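Local atomic coordinates of lysozyme (Penaeus vannamei, PDB entry 6UKC), a protein that probably hydrolyses the beta-1,4 linkages between N-acetylmuramic acid and N-acetylglucosamine in bacterial peptidoglycan, and those between N-acetylglucosamine units in chitodextrins. Residues A[46-51]-A[59-64]; A[73-78]-A[94-99]. One frame throughout, in Å; residues are numbered along the deposited sequence.

Contact 1: A[46-51]-A[59-64]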
# COMPACT_ATOMS: atom_id res chain seq x y z
N ASN A 46 3.65 12.12 -4.41
CA ASN A 46 5.08 12.52 -4.47
C ASN A 46 5.55 12.48 -5.91
O ASN A 46 5.51 11.39 -6.56
CB ASN A 46 5.95 11.67 -3.54
CG ASN A 46 5.88 12.17 -2.11
OD1 ASN A 46 6.58 13.12 -1.73
ND2 ASN A 46 5.01 11.56 -1.32
N ARG A 47 5.98 13.64 -6.39
CA ARG A 47 6.42 13.83 -7.79
C ARG A 47 7.93 13.66 -7.79
O ARG A 47 8.59 14.54 -7.24
CB ARG A 47 5.92 15.17 -8.33
CG ARG A 47 4.40 15.21 -8.41
CD ARG A 47 3.79 16.43 -9.06
NE ARG A 47 2.34 16.28 -8.98
CZ ARG A 47 1.58 16.68 -7.97
NH1 ARG A 47 2.11 17.32 -6.94
NH2 ARG A 47 0.27 16.47 -8.01
N ASN A 48 8.41 12.58 -8.39
CA ASN A 48 9.84 12.19 -8.35
C ASN A 48 10.63 12.91 -9.44
O ASN A 48 10.01 13.53 -10.33
CB ASN A 48 9.94 10.67 -8.42
CG ASN A 48 9.15 10.09 -7.27
OD1 ASN A 48 9.17 10.65 -6.18
ND2 ASN A 48 8.39 9.04 -7.54
N ARG A 49 11.96 12.80 -9.34
CA ARG A 49 12.95 13.43 -10.26
C ARG A 49 12.92 12.75 -11.63
O ARG A 49 13.37 13.37 -12.60
CB ARG A 49 14.34 13.31 -9.65
CG ARG A 49 14.53 14.27 -8.49
CD ARG A 49 15.10 15.62 -8.90
NE ARG A 49 15.42 16.33 -7.68
CZ ARG A 49 16.35 15.95 -6.81
NH1 ARG A 49 17.10 14.88 -7.04
NH2 ARG A 49 16.53 16.66 -5.71
N ASN A 50 12.43 11.52 -11.69
CA ASN A 50 12.47 10.65 -12.89
C ASN A 50 11.20 10.85 -13.73
O ASN A 50 11.00 10.02 -14.66
CB ASN A 50 12.66 9.20 -12.47
CG ASN A 50 11.42 8.60 -11.86
OD1 ASN A 50 11.13 7.43 -12.09
ND2 ASN A 50 10.65 9.38 -11.13
N ARG A 51 10.38 11.85 -13.37
CA ARG A 51 9.12 12.28 -14.05
C ARG A 51 7.94 11.36 -13.68
O ARG A 51 6.86 11.50 -14.30
CB ARG A 51 9.27 12.39 -15.57
CG ARG A 51 10.09 13.59 -16.03
CD ARG A 51 10.03 13.88 -17.51
NE ARG A 51 10.92 15.00 -17.81
CZ ARG A 51 11.20 15.47 -19.02
NH1 ARG A 51 10.66 14.92 -20.09
NH2 ARG A 51 12.03 16.50 -19.15
N GLN A 59 1.38 4.73 -2.03
CA GLN A 59 2.39 5.46 -2.82
C GLN A 59 2.78 4.59 -4.02
O GLN A 59 3.96 4.30 -4.19
CB GLN A 59 3.56 5.84 -1.90
CG GLN A 59 3.19 6.95 -0.94
CD GLN A 59 3.02 8.21 -1.74
OE1 GLN A 59 4.00 8.73 -2.28
NE2 GLN A 59 1.77 8.67 -1.86
N ILE A 60 1.79 4.20 -4.81
CA ILE A 60 1.96 3.35 -6.02
C ILE A 60 2.37 4.25 -7.18
O ILE A 60 1.72 5.33 -7.37
CB ILE A 60 0.66 2.58 -6.31
CG1 ILE A 60 0.37 1.56 -5.21
CG2 ILE A 60 0.74 1.94 -7.68
CD1 ILE A 60 -1.07 1.21 -5.05
N ASN A 61 3.37 3.79 -7.94
CA ASN A 61 4.16 4.58 -8.93
C ASN A 61 3.51 4.44 -10.31
O ASN A 61 3.26 3.28 -10.71
CB ASN A 61 5.62 4.12 -8.96
CG ASN A 61 6.49 5.05 -9.78
OD1 ASN A 61 6.78 4.76 -10.94
ND2 ASN A 61 6.87 6.19 -9.21
N ASN A 62 3.27 5.56 -11.02
CA ASN A 62 2.60 5.57 -12.37
C ASN A 62 3.51 5.03 -13.49
O ASN A 62 3.00 4.83 -14.63
CB ASN A 62 2.06 6.96 -12.75
CG ASN A 62 3.11 8.05 -12.77
OD1 ASN A 62 4.23 7.85 -12.31
ND2 ASN A 62 2.76 9.20 -13.33
N LYS A 63 4.80 4.75 -13.23
CA LYS A 63 5.71 4.19 -14.28
C LYS A 63 5.25 2.78 -14.67
O LYS A 63 5.45 2.46 -15.86
CB LYS A 63 7.19 4.19 -13.88
CG LYS A 63 8.10 3.56 -14.93
CD LYS A 63 9.51 4.14 -15.05
CE LYS A 63 9.53 5.43 -15.86
NZ LYS A 63 10.78 5.61 -16.64
N TYR A 64 4.69 1.97 -13.75
CA TYR A 64 4.36 0.53 -13.98
C TYR A 64 2.88 0.20 -13.72
O TYR A 64 2.32 -0.66 -14.41
CB TYR A 64 5.24 -0.36 -13.08
CG TYR A 64 6.70 0.01 -13.10
CD1 TYR A 64 7.50 -0.26 -14.20
CD2 TYR A 64 7.28 0.69 -12.03
CE1 TYR A 64 8.84 0.11 -14.24
CE2 TYR A 64 8.62 1.06 -12.04
CZ TYR A 64 9.40 0.77 -13.15
OH TYR A 64 10.71 1.13 -13.17
O HOH W 1 4.66 11.69 -12.97

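Contact 2: A[73-78]-A[94-99]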
# COMPACT_ATOMS: atom_id res chain seq x y z
N ASN A 73 0.59 0.35 -17.21
CA ASN A 73 -0.67 0.39 -16.41
C ASN A 73 -1.02 -1.04 -15.97
O ASN A 73 -2.13 -1.51 -16.31
CB ASN A 73 -1.77 1.07 -17.23
CG ASN A 73 -2.96 1.51 -16.40
OD1 ASN A 73 -2.96 1.37 -15.18
ND2 ASN A 73 -3.98 2.04 -17.05
N VAL A 74 -0.14 -1.72 -15.24
CA VAL A 74 -0.38 -3.17 -14.91
C VAL A 74 -1.72 -3.31 -14.18
O VAL A 74 -2.47 -4.25 -14.49
CB VAL A 74 0.78 -3.80 -14.13
CG1 VAL A 74 0.39 -5.14 -13.51
CG2 VAL A 74 2.01 -3.97 -15.02
N CYS A 75 -2.07 -2.39 -13.29
CA CYS A 75 -3.32 -2.46 -12.49
C CYS A 75 -4.53 -2.02 -13.30
O CYS A 75 -5.68 -2.15 -12.77
CB CYS A 75 -3.20 -1.63 -11.22
SG CYS A 75 -2.10 -2.38 -9.99
N LYS A 76 -4.29 -1.51 -14.52
CA LYS A 76 -5.35 -1.14 -15.50
C LYS A 76 -6.32 -0.17 -14.83
O LYS A 76 -7.52 -0.43 -14.84
CB LYS A 76 -6.03 -2.40 -16.05
CG LYS A 76 -5.13 -3.19 -17.00
CD LYS A 76 -4.77 -2.42 -18.28
CE LYS A 76 -3.32 -2.53 -18.72
NZ LYS A 76 -3.02 -3.80 -19.42
N ILE A 77 -5.77 0.90 -14.26
CA ILE A 77 -6.52 1.88 -13.44
C ILE A 77 -5.88 3.25 -13.63
O ILE A 77 -4.64 3.35 -13.71
CB ILE A 77 -6.57 1.39 -11.97
CG1 ILE A 77 -7.70 2.03 -11.18
CG2 ILE A 77 -5.23 1.58 -11.26
CD1 ILE A 77 -9.04 1.42 -11.46
N PRO A 78 -6.71 4.32 -13.75
CA PRO A 78 -6.23 5.69 -13.56
C PRO A 78 -5.67 5.89 -12.13
O PRO A 78 -6.34 5.51 -11.14
CB PRO A 78 -7.45 6.60 -13.80
CG PRO A 78 -8.66 5.69 -13.83
CD PRO A 78 -8.16 4.27 -13.96
N ALA A 94 -2.38 -2.83 -4.82
CA ALA A 94 -1.26 -3.25 -3.93
C ALA A 94 -1.17 -4.78 -3.95
O ALA A 94 -0.06 -5.32 -4.09
CB ALA A 94 -1.42 -2.67 -2.53
N GLU A 95 -2.29 -5.50 -3.89
CA GLU A 95 -2.25 -6.99 -3.90
C GLU A 95 -1.67 -7.50 -5.23
O GLU A 95 -1.04 -8.57 -5.21
CB GLU A 95 -3.64 -7.56 -3.69
CG GLU A 95 -4.11 -7.35 -2.27
CD GLU A 95 -5.51 -7.86 -1.98
OE1 GLU A 95 -5.78 -8.17 -0.82
OE2 GLU A 95 -6.30 -7.93 -2.92
N THR A 96 -1.95 -6.81 -6.34
CA THR A 96 -1.35 -7.12 -7.67
C THR A 96 0.16 -6.83 -7.65
O THR A 96 0.94 -7.64 -8.24
CB THR A 96 -2.02 -6.30 -8.78
OG1 THR A 96 -3.37 -6.74 -8.77
CG2 THR A 96 -1.40 -6.51 -10.15
N ILE A 97 0.57 -5.69 -7.06
CA ILE A 97 2.02 -5.35 -6.93
C ILE A 97 2.70 -6.46 -6.11
O ILE A 97 3.73 -6.99 -6.57
CB ILE A 97 2.21 -3.95 -6.32
CG1 ILE A 97 1.72 -2.87 -7.28
CG2 ILE A 97 3.66 -3.73 -5.89
CD1 ILE A 97 1.65 -1.51 -6.67
N ARG A 98 2.13 -6.83 -4.96
CA ARG A 98 2.60 -7.95 -4.12
C ARG A 98 2.60 -9.26 -4.93
O ARG A 98 3.60 -9.98 -4.87
CB ARG A 98 1.72 -8.14 -2.87
CG ARG A 98 2.39 -9.00 -1.80
CD ARG A 98 1.46 -9.39 -0.66
NE ARG A 98 0.26 -10.01 -1.18
CZ ARG A 98 -0.96 -9.86 -0.69
NH1 ARG A 98 -1.17 -9.09 0.37
NH2 ARG A 98 -1.99 -10.46 -1.28
N ARG A 99 1.53 -9.56 -5.66
CA ARG A 99 1.43 -10.83 -6.44
C ARG A 99 2.57 -10.85 -7.47
O ARG A 99 3.33 -11.85 -7.48
CB ARG A 99 0.05 -11.01 -7.08
CG ARG A 99 -0.13 -12.36 -7.76
CD ARG A 99 -1.50 -12.60 -8.34
NE ARG A 99 -2.21 -11.37 -8.69
CZ ARG A 99 -3.08 -10.71 -7.91
NH1 ARG A 99 -3.42 -11.16 -6.72
NH2 ARG A 99 -3.65 -9.60 -8.35

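Contact 1: A[46-51]-A[59-64]
Asn46 and Gln59 mark the closest backbone approach, CA to CA 7.7 Å, since strands 45-47 and 60-61 are the outer members of a three-stranded antiparallel sheet with 53-55 running between them. Side chains must therefore reach across. Asn46 ND2 donates to Gln59 OE1 at 3.2 Å along a fairly straight N-H (158°), but comes in from above the carbonyl plane, with the two amides nearly perpendicular (88°). The NE2 of the same Gln59 amide is given to Gly56 O, which should fix its rotation. Further along, Asn48 ND2 and Asn61 ND2 lie 3.6 Å apart, the amides nearly coplanar. Two donors cannot bond to each other; both converge on the Asp54 carboxylate of the middle strand, one oxygen each, and Ser52 OG takes a second bond from Asn61 ND2 and a weak one from Asn48 ND2. Asn61 swings its amide opposite the backbone nitrogen (chi1 -170°), and its OD1 takes the Lys63 N-H from above the carbonyl plane at 3.0 Å, closing an Asx turn. A water donates to Arg51 O (2.6 Å) and accepts from Asn62 ND2 (3.2 Å). Asn48, just past one outer strand, and Asn61, within the other, meet at Asp54 in the small beta-sheet lobe of C-type lysozymes, beside the substrate cleft.

Contact 2: A[73-78]-A[94-99]
A type I turn from Asn73 to Lys76 sets Cys75 of the irregular segment 73-78 against Thr96 on one side of helix 88-105, their CA atoms 7.0 Å apart. No hydrogen bond crosses here; the touch is made by carbon and sulfur. Thr96 makes the touch from the helix side. Its CG2 is anti to the backbone N and points out to the loop, meeting Val74 CG1 at 4.0 Å, while Thr96 CB lies 4.1 Å from Cys75 SG. The methyl touches both loop residues, Thr96 CG2 being also 4.2 Å from Cys75 SG. The hydroxyl branch goes the other way, back along the helix, and is bonded to Arg92 O one turn earlier. The chi1 of Cys75, -72°, carries SG toward the helix, where it forms the disulfide with Cys93, three residues before Thr96. This is the crosslink that in C-type lysozymes ties the long loop of the beta lobe to the helix joining the two lobes. The loop also braces itself: Ile77 N donates to Asn73 OD1 at 3.0 Å and 164°, tilted about 30° from the carbonyl plane, so the asparagine amide spans the turn. Val74 reaches further along the same helix to touch Asp100, and Ile77 packs on Glu89 nearer its start.

Contact 1 closes before contact 2 opens along the chain, and their centres lie 14 Å apart, yet they touch directly in two places. Tyr64 O and Val74 N, 2.8 Å apart, probably form a hydrogen bond, tying the end of 59-64 to the loop of contact 2. Between strand 60-61 and helix 88-105, Ile60 CG1 packs on Ile97 CD1 at 3.6 Å, and Ile60 CD1 comes to 4.3 Å from the backbone N of Ala94. Strand 60-61 thus meets the helix through Ile60, on the buried Ile97, whereas contact 2 is a surface contact, its 73-78 loop joined to the same helix by the Cys75 disulfide.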